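Long-range contact in alpha-hemoglobin stabilizing protein (Homo sapiens, PDB 1Z8U), which acts as an erythroid chaperone that binds free alpha-hemoglobin and protects it from aggregation and precipitation: residues Leu4-Phe18 with Tyr48-Glu62. The protein carries 1 engineered substitution. Sequence-based numbering, arbitrary orientation.
Sequences LKANKDLISAGLKEF and YINYYRQQVTGEPQE
Tyr48 takes the edge of Phe18 over the centre of its ring in a T-shaped stack, centroids 5.3 Å apart and planes at 84°. Tyr48 CE2 lies 3.1 Å from Gly14 O, so the edge of the Tyr48 ring meets that carbonyl oxygen near the ring plane. One turn on, Tyr52 packs as a knob among Leu10, Ala13, Gly14 and Glu17. With CG beside the backbone N, its ring lies against Gly14, Tyr52 CE2 coming 3.3 Å from Gly14 CA where no side chain intervenes. Tyr52 OH donates to Glu17 OE2 at 2.5 Å, a very short bond; the carboxylate lies at the ring edge, the planes nearly coplanar. A phenylalanine here would probably leave Glu17 OE2 without its hydroxyl donor and the carboxylate free to turn. Gln55 CB and Val56 CG1 continue the apolar strip against Leu10, whose CD2 lies 3.3 Å from Gln55 CB. Thr57 O accepts from Asn7 ND2, and the same amide nitrogen reaches Glu62 OE1 at 3.1 Å, nearly straight (176°), on the syn side of the carboxylate but somewhat out of its plane. Asn7 thus ties helix 5-23 to the linker and to helix 60-86. Apolar side chains of another protein chain pack on Glu17, Tyr48 and Tyr52. Helices 5-23 and 34-52 run roughly antiparallel (145° locally) in the three-helix bundle; Leu15 packs on Glu73 and Leu74 of helix 60-86.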
loop_
_atom_site.group_PDB
_atom_site.type_symbol
_atom_site.label_atom_id
_atom_site.label_comp_id
_atom_site.label_asym_id
_atom_site.label_seq_id
_atom_site.Cartn_x
_atom_site.Cartn_y
_atom_site.Cartn_z
ATOM N N LEU A 4 12.186 -27.624 -1.209
ATOM C CA LEU A 4 10.935 -28.268 -0.804
ATOM C C LEU A 4 9.819 -27.990 -1.796
ATOM O O LEU A 4 9.514 -26.834 -2.095
ATOM C CB LEU A 4 10.509 -27.793 0.587
ATOM C CG LEU A 4 9.804 -28.803 1.492
ATOM C CD1 LEU A 4 9.559 -28.160 2.845
ATOM C CD2 LEU A 4 8.497 -29.261 0.867
ATOM N N LYS A 5 9.194 -29.053 -2.296
ATOM C CA LYS A 5 8.111 -28.937 -3.271
ATOM C C LYS A 5 6.961 -28.043 -2.806
ATOM O O LYS A 5 6.137 -27.615 -3.616
ATOM C CB LYS A 5 7.565 -30.325 -3.623
ATOM C CG LYS A 5 7.316 -30.537 -5.117
ATOM C CD LYS A 5 8.630 -30.494 -5.900
ATOM C CE LYS A 5 8.433 -30.830 -7.374
ATOM N NZ LYS A 5 9.717 -30.806 -8.132
ATOM N N ALA A 6 6.908 -27.766 -1.508
ATOM C CA ALA A 6 5.870 -26.912 -0.942
ATOM C C ALA A 6 6.272 -25.447 -1.082
ATOM O O ALA A 6 5.656 -24.689 -1.832
ATOM C CB ALA A 6 5.648 -27.258 0.521
ATOM N N ASN A 7 7.318 -25.056 -0.364
ATOM C CA ASN A 7 7.803 -23.684 -0.412
ATOM C C ASN A 7 8.330 -23.297 -1.792
ATOM O O ASN A 7 8.502 -22.114 -2.084
ATOM C CB ASN A 7 8.904 -23.472 0.625
ATOM C CG ASN A 7 8.481 -23.898 2.012
ATOM O OD1 ASN A 7 7.342 -23.682 2.412
ATOM N ND2 ASN A 7 9.401 -24.498 2.758
ATOM N N LYS A 8 8.587 -24.291 -2.639
ATOM C CA LYS A 8 9.096 -24.039 -3.985
ATOM C C LYS A 8 8.067 -23.268 -4.804
ATOM O O LYS A 8 8.403 -22.317 -5.514
ATOM C CB LYS A 8 9.427 -25.362 -4.688
ATOM C CG LYS A 8 10.060 -25.207 -6.072
ATOM C CD LYS A 8 11.451 -24.570 -6.004
ATOM C CE LYS A 8 12.508 -25.531 -5.470
ATOM N NZ LYS A 8 12.900 -26.593 -6.441
ATOM N N ASP A 9 6.810 -23.685 -4.695
ATOM C CA ASP A 9 5.719 -23.047 -5.422
ATOM C C ASP A 9 5.248 -21.780 -4.702
ATOM O O ASP A 9 4.862 -20.797 -5.337
ATOM C CB ASP A 9 4.564 -24.037 -5.578
ATOM C CG ASP A 9 4.987 -25.316 -6.287
ATOM O OD1 ASP A 9 5.423 -25.237 -7.456
ATOM O OD2 ASP A 9 4.886 -26.401 -5.673
ATOM N N LEU A 10 5.285 -21.816 -3.375
ATOM C CA LEU A 10 4.887 -20.680 -2.552
ATOM C C LEU A 10 5.681 -19.457 -3.020
ATOM O O LEU A 10 5.122 -18.394 -3.275
ATOM C CB LEU A 10 5.208 -20.981 -1.086
ATOM C CG LEU A 10 4.488 -20.204 0.016
ATOM C CD1 LEU A 10 3.030 -20.648 0.079
ATOM C CD2 LEU A 10 5.177 -20.456 1.352
ATOM N N ILE A 11 6.992 -19.627 -3.133
ATOM C CA ILE A 11 7.883 -18.563 -3.577
ATOM C C ILE A 11 7.527 -18.118 -4.998
ATOM O O ILE A 11 7.714 -16.957 -5.371
ATOM C CB ILE A 11 9.354 -19.043 -3.546
ATOM C CG1 ILE A 11 9.732 -19.436 -2.115
ATOM C CG2 ILE A 11 10.283 -17.952 -4.064
ATOM C CD1 ILE A 11 11.155 -19.950 -1.967
ATOM N N SER A 12 7.007 -19.048 -5.789
ATOM C CA SER A 12 6.631 -18.742 -7.160
ATOM C C SER A 12 5.359 -17.893 -7.183
ATOM O O SER A 12 5.220 -16.992 -8.014
ATOM C CB SER A 12 6.416 -20.040 -7.945
ATOM O OG SER A 12 6.457 -19.807 -9.346
ATOM N N ALA A 13 4.444 -18.188 -6.261
ATOM C CA ALA A 13 3.176 -17.470 -6.136
ATOM C C ALA A 13 3.390 -16.003 -5.781
ATOM O O ALA A 13 2.824 -15.112 -6.417
ATOM C CB ALA A 13 2.307 -18.129 -5.070
ATOM N N GLY A 14 4.208 -15.763 -4.761
ATOM C CA GLY A 14 4.487 -14.406 -4.335
ATOM C C GLY A 14 5.145 -13.552 -5.401
ATOM O O GLY A 14 5.022 -12.329 -5.398
ATOM N N LEU A 15 5.851 -14.200 -6.318
ATOM C CA LEU A 15 6.534 -13.492 -7.392
ATOM C C LEU A 15 5.563 -13.160 -8.520
ATOM O O LEU A 15 5.783 -12.227 -9.294
ATOM C CB LEU A 15 7.697 -14.339 -7.912
ATOM C CG LEU A 15 8.794 -14.590 -6.876
ATOM C CD1 LEU A 15 9.769 -15.634 -7.390
ATOM C CD2 LEU A 15 9.514 -13.284 -6.572
ATOM N N LYS A 16 4.490 -13.934 -8.618
ATOM C CA LYS A 16 3.499 -13.676 -9.643
ATOM C C LYS A 16 2.653 -12.540 -9.092
ATOM O O LYS A 16 2.405 -11.536 -9.770
ATOM C CB LYS A 16 2.632 -14.916 -9.887
ATOM C CG LYS A 16 1.792 -14.823 -11.159
ATOM C CD LYS A 16 1.004 -16.095 -11.430
ATOM C CE LYS A 16 0.298 -16.015 -12.779
ATOM N NZ LYS A 16 -0.616 -14.837 -12.872
ATOM N N GLU A 17 2.232 -12.711 -7.844
ATOM C CA GLU A 17 1.429 -11.712 -7.149
ATOM C C GLU A 17 2.192 -10.387 -7.114
ATOM O O GLU A 17 1.605 -9.319 -7.254
ATOM C CB GLU A 17 1.125 -12.197 -5.722
ATOM C CG GLU A 17 0.339 -13.520 -5.678
ATOM C CD GLU A 17 0.330 -14.190 -4.306
ATOM O OE1 GLU A 17 -0.307 -15.259 -4.166
ATOM O OE2 GLU A 17 0.961 -13.654 -3.372
ATOM N N PHE A 18 3.507 -10.468 -6.947
ATOM C CA PHE A 18 4.344 -9.279 -6.895
ATOM C C PHE A 18 4.405 -8.568 -8.244
ATOM O O PHE A 18 4.559 -7.343 -8.312
ATOM C CB PHE A 18 5.760 -9.648 -6.451
ATOM C CG PHE A 18 6.620 -8.459 -6.140
ATOM C CD1 PHE A 18 6.334 -7.649 -5.042
ATOM C CD2 PHE A 18 7.697 -8.134 -6.948
ATOM C CE1 PHE A 18 7.107 -6.536 -4.758
ATOM C CE2 PHE A 18 8.482 -7.024 -6.677
ATOM C CZ PHE A 18 8.186 -6.221 -5.579
ATOM N N TYR A 48 5.668 -8.815 1.660
ATOM C CA TYR A 48 5.583 -10.186 1.144
ATOM C C TYR A 48 6.380 -11.167 1.994
ATOM O O TYR A 48 5.927 -12.274 2.282
ATOM C CB TYR A 48 6.093 -10.265 -0.296
ATOM C CG TYR A 48 5.060 -9.909 -1.330
ATOM C CD1 TYR A 48 4.428 -8.665 -1.307
ATOM C CD2 TYR A 48 4.721 -10.808 -2.347
ATOM C CE1 TYR A 48 3.483 -8.318 -2.270
ATOM C CE2 TYR A 48 3.771 -10.469 -3.325
ATOM C CZ TYR A 48 3.161 -9.216 -3.277
ATOM O OH TYR A 48 2.263 -8.840 -4.245
ATOM N N ILE A 49 7.574 -10.764 2.393
ATOM C CA ILE A 49 8.397 -11.635 3.206
ATOM C C ILE A 49 7.687 -11.943 4.517
ATOM O O ILE A 49 7.492 -13.104 4.860
ATOM C CB ILE A 49 9.755 -10.988 3.493
ATOM C CG1 ILE A 49 10.573 -10.939 2.208
ATOM C CG2 ILE A 49 10.498 -11.768 4.553
ATOM C CD1 ILE A 49 11.846 -10.152 2.350
ATOM N N ASN A 50 7.287 -10.902 5.239
ATOM C CA ASN A 50 6.609 -11.090 6.515
ATOM C C ASN A 50 5.316 -11.868 6.341
ATOM O O ASN A 50 4.806 -12.454 7.293
ATOM C CB ASN A 50 6.319 -9.739 7.169
ATOM C CG ASN A 50 7.578 -8.891 7.354
ATOM O OD1 ASN A 50 7.541 -7.836 7.998
ATOM N ND2 ASN A 50 8.696 -9.344 6.784
ATOM N N TYR A 51 4.786 -11.880 5.121
ATOM C CA TYR A 51 3.552 -12.608 4.847
ATOM C C TYR A 51 3.840 -14.093 4.716
ATOM O O TYR A 51 3.336 -14.902 5.492
ATOM C CB TYR A 51 2.887 -12.120 3.552
ATOM C CG TYR A 51 1.722 -12.992 3.105
ATOM C CD1 TYR A 51 1.785 -13.721 1.918
ATOM C CD2 TYR A 51 0.559 -13.096 3.882
ATOM C CE1 TYR A 51 0.712 -14.536 1.506
ATOM C CE2 TYR A 51 -0.512 -13.901 3.485
ATOM C CZ TYR A 51 -0.434 -14.616 2.296
ATOM O OH TYR A 51 -1.504 -15.385 1.882
ATOM N N TYR A 52 4.646 -14.437 3.716
ATOM C CA TYR A 52 5.008 -15.818 3.457
ATOM C C TYR A 52 5.847 -16.412 4.562
ATOM O O TYR A 52 6.159 -17.590 4.523
ATOM C CB TYR A 52 5.760 -15.931 2.136
ATOM C CG TYR A 52 4.865 -15.797 0.938
ATOM C CD1 TYR A 52 3.832 -16.708 0.718
ATOM C CD2 TYR A 52 5.037 -14.758 0.030
ATOM C CE1 TYR A 52 2.992 -16.589 -0.376
ATOM C CE2 TYR A 52 4.202 -14.626 -1.071
ATOM C CZ TYR A 52 3.186 -15.545 -1.270
ATOM O OH TYR A 52 2.384 -15.442 -2.379
ATOM N N ARG A 53 6.216 -15.599 5.545
ATOM C CA ARG A 53 7.007 -16.090 6.665
ATOM C C ARG A 53 6.135 -17.035 7.487
ATOM O O ARG A 53 6.634 -17.844 8.278
ATOM C CB ARG A 53 7.479 -14.930 7.532
ATOM C CG ARG A 53 8.389 -15.351 8.653
ATOM C CD ARG A 53 9.618 -14.473 8.675
ATOM N NE ARG A 53 9.271 -13.066 8.837
ATOM C CZ ARG A 53 10.142 -12.069 8.724
ATOM N NH1 ARG A 53 11.414 -12.332 8.444
ATOM N NH2 ARG A 53 9.745 -10.815 8.894
ATOM N N GLN A 54 4.826 -16.919 7.278
ATOM C CA GLN A 54 3.836 -17.745 7.959
ATOM C C GLN A 54 3.362 -18.835 7.006
ATOM O O GLN A 54 2.638 -19.739 7.403
ATOM C CB GLN A 54 2.628 -16.901 8.384
ATOM C CG GLN A 54 2.975 -15.597 9.090
ATOM C CD GLN A 54 3.968 -15.793 10.222
ATOM O OE1 GLN A 54 3.793 -16.666 11.071
ATOM N NE2 GLN A 54 5.014 -14.972 10.241
ATOM N N GLN A 55 3.777 -18.736 5.747
ATOM C CA GLN A 55 3.386 -19.703 4.729
ATOM C C GLN A 55 4.463 -20.745 4.459
ATOM O O GLN A 55 4.157 -21.869 4.065
ATOM C CB GLN A 55 3.035 -18.974 3.433
ATOM C CG GLN A 55 1.962 -17.922 3.620
ATOM C CD GLN A 55 0.660 -18.504 4.140
ATOM O OE1 GLN A 55 -0.163 -17.793 4.715
ATOM N NE2 GLN A 55 0.462 -19.801 3.931
ATOM N N VAL A 56 5.724 -20.374 4.659
ATOM C CA VAL A 56 6.824 -21.308 4.444
ATOM C C VAL A 56 6.632 -22.490 5.376
ATOM O O VAL A 56 6.203 -22.330 6.521
ATOM C CB VAL A 56 8.207 -20.669 4.733
ATOM C CG1 VAL A 56 8.633 -19.802 3.571
ATOM C CG2 VAL A 56 8.147 -19.844 6.009
ATOM N N THR A 57 6.948 -23.677 4.876
ATOM C CA THR A 57 6.800 -24.895 5.651
ATOM C C THR A 57 8.109 -25.666 5.741
ATOM O O THR A 57 8.981 -25.535 4.882
ATOM C CB THR A 57 5.708 -25.803 5.038
ATOM O OG1 THR A 57 5.846 -27.132 5.551
ATOM C CG2 THR A 57 5.812 -25.826 3.526
ATOM N N GLY A 58 8.243 -26.460 6.798
ATOM C CA GLY A 58 9.448 -27.245 6.984
ATOM C C GLY A 58 10.158 -26.964 8.293
ATOM O O GLY A 58 9.546 -26.525 9.273
ATOM N N GLU A 59 11.463 -27.220 8.302
ATOM C CA GLU A 59 12.291 -27.012 9.484
ATOM C C GLU A 59 13.066 -25.701 9.355
ATOM O O GLU A 59 13.350 -25.245 8.246
ATOM C CB GLU A 59 13.276 -28.179 9.650
ATOM C CG GLU A 59 12.652 -29.578 9.571
ATOM C CD GLU A 59 11.690 -29.881 10.710
ATOM O OE1 GLU A 59 11.109 -30.987 10.714
ATOM O OE2 GLU A 59 11.514 -29.022 11.600
ATOM N N PRO A 60 13.426 -25.083 10.493
ATOM C CA PRO A 60 14.170 -23.822 10.535
ATOM C C PRO A 60 15.206 -23.644 9.422
ATOM O O PRO A 60 15.235 -22.615 8.750
ATOM C CB PRO A 60 14.794 -23.853 11.923
ATOM C CG PRO A 60 13.693 -24.452 12.730
ATOM C CD PRO A 60 13.229 -25.609 11.857
ATOM N N GLN A 61 16.053 -24.648 9.229
ATOM C CA GLN A 61 17.076 -24.583 8.193
ATOM C C GLN A 61 16.473 -24.258 6.834
ATOM O O GLN A 61 16.937 -23.357 6.138
ATOM C CB GLN A 61 17.836 -25.913 8.115
ATOM C CG GLN A 61 18.684 -26.080 6.855
ATOM C CD GLN A 61 17.889 -26.613 5.667
ATOM O OE1 GLN A 61 18.318 -26.502 4.518
ATOM N NE2 GLN A 61 16.736 -27.209 5.945
ATOM N N GLU A 62 15.436 -25.000 6.465
ATOM C CA GLU A 62 14.777 -24.809 5.181
ATOM C C GLU A 62 13.873 -23.585 5.227
ATOM O O GLU A 62 13.620 -22.941 4.209
ATOM C CB GLU A 62 13.963 -26.059 4.829
ATOM C CG GLU A 62 13.613 -26.180 3.358
ATOM C CD GLU A 62 12.478 -25.272 2.940
ATOM O OE1 GLU A 62 12.290 -25.087 1.720
ATOM O OE2 GLU A 62 11.769 -24.754 3.829
#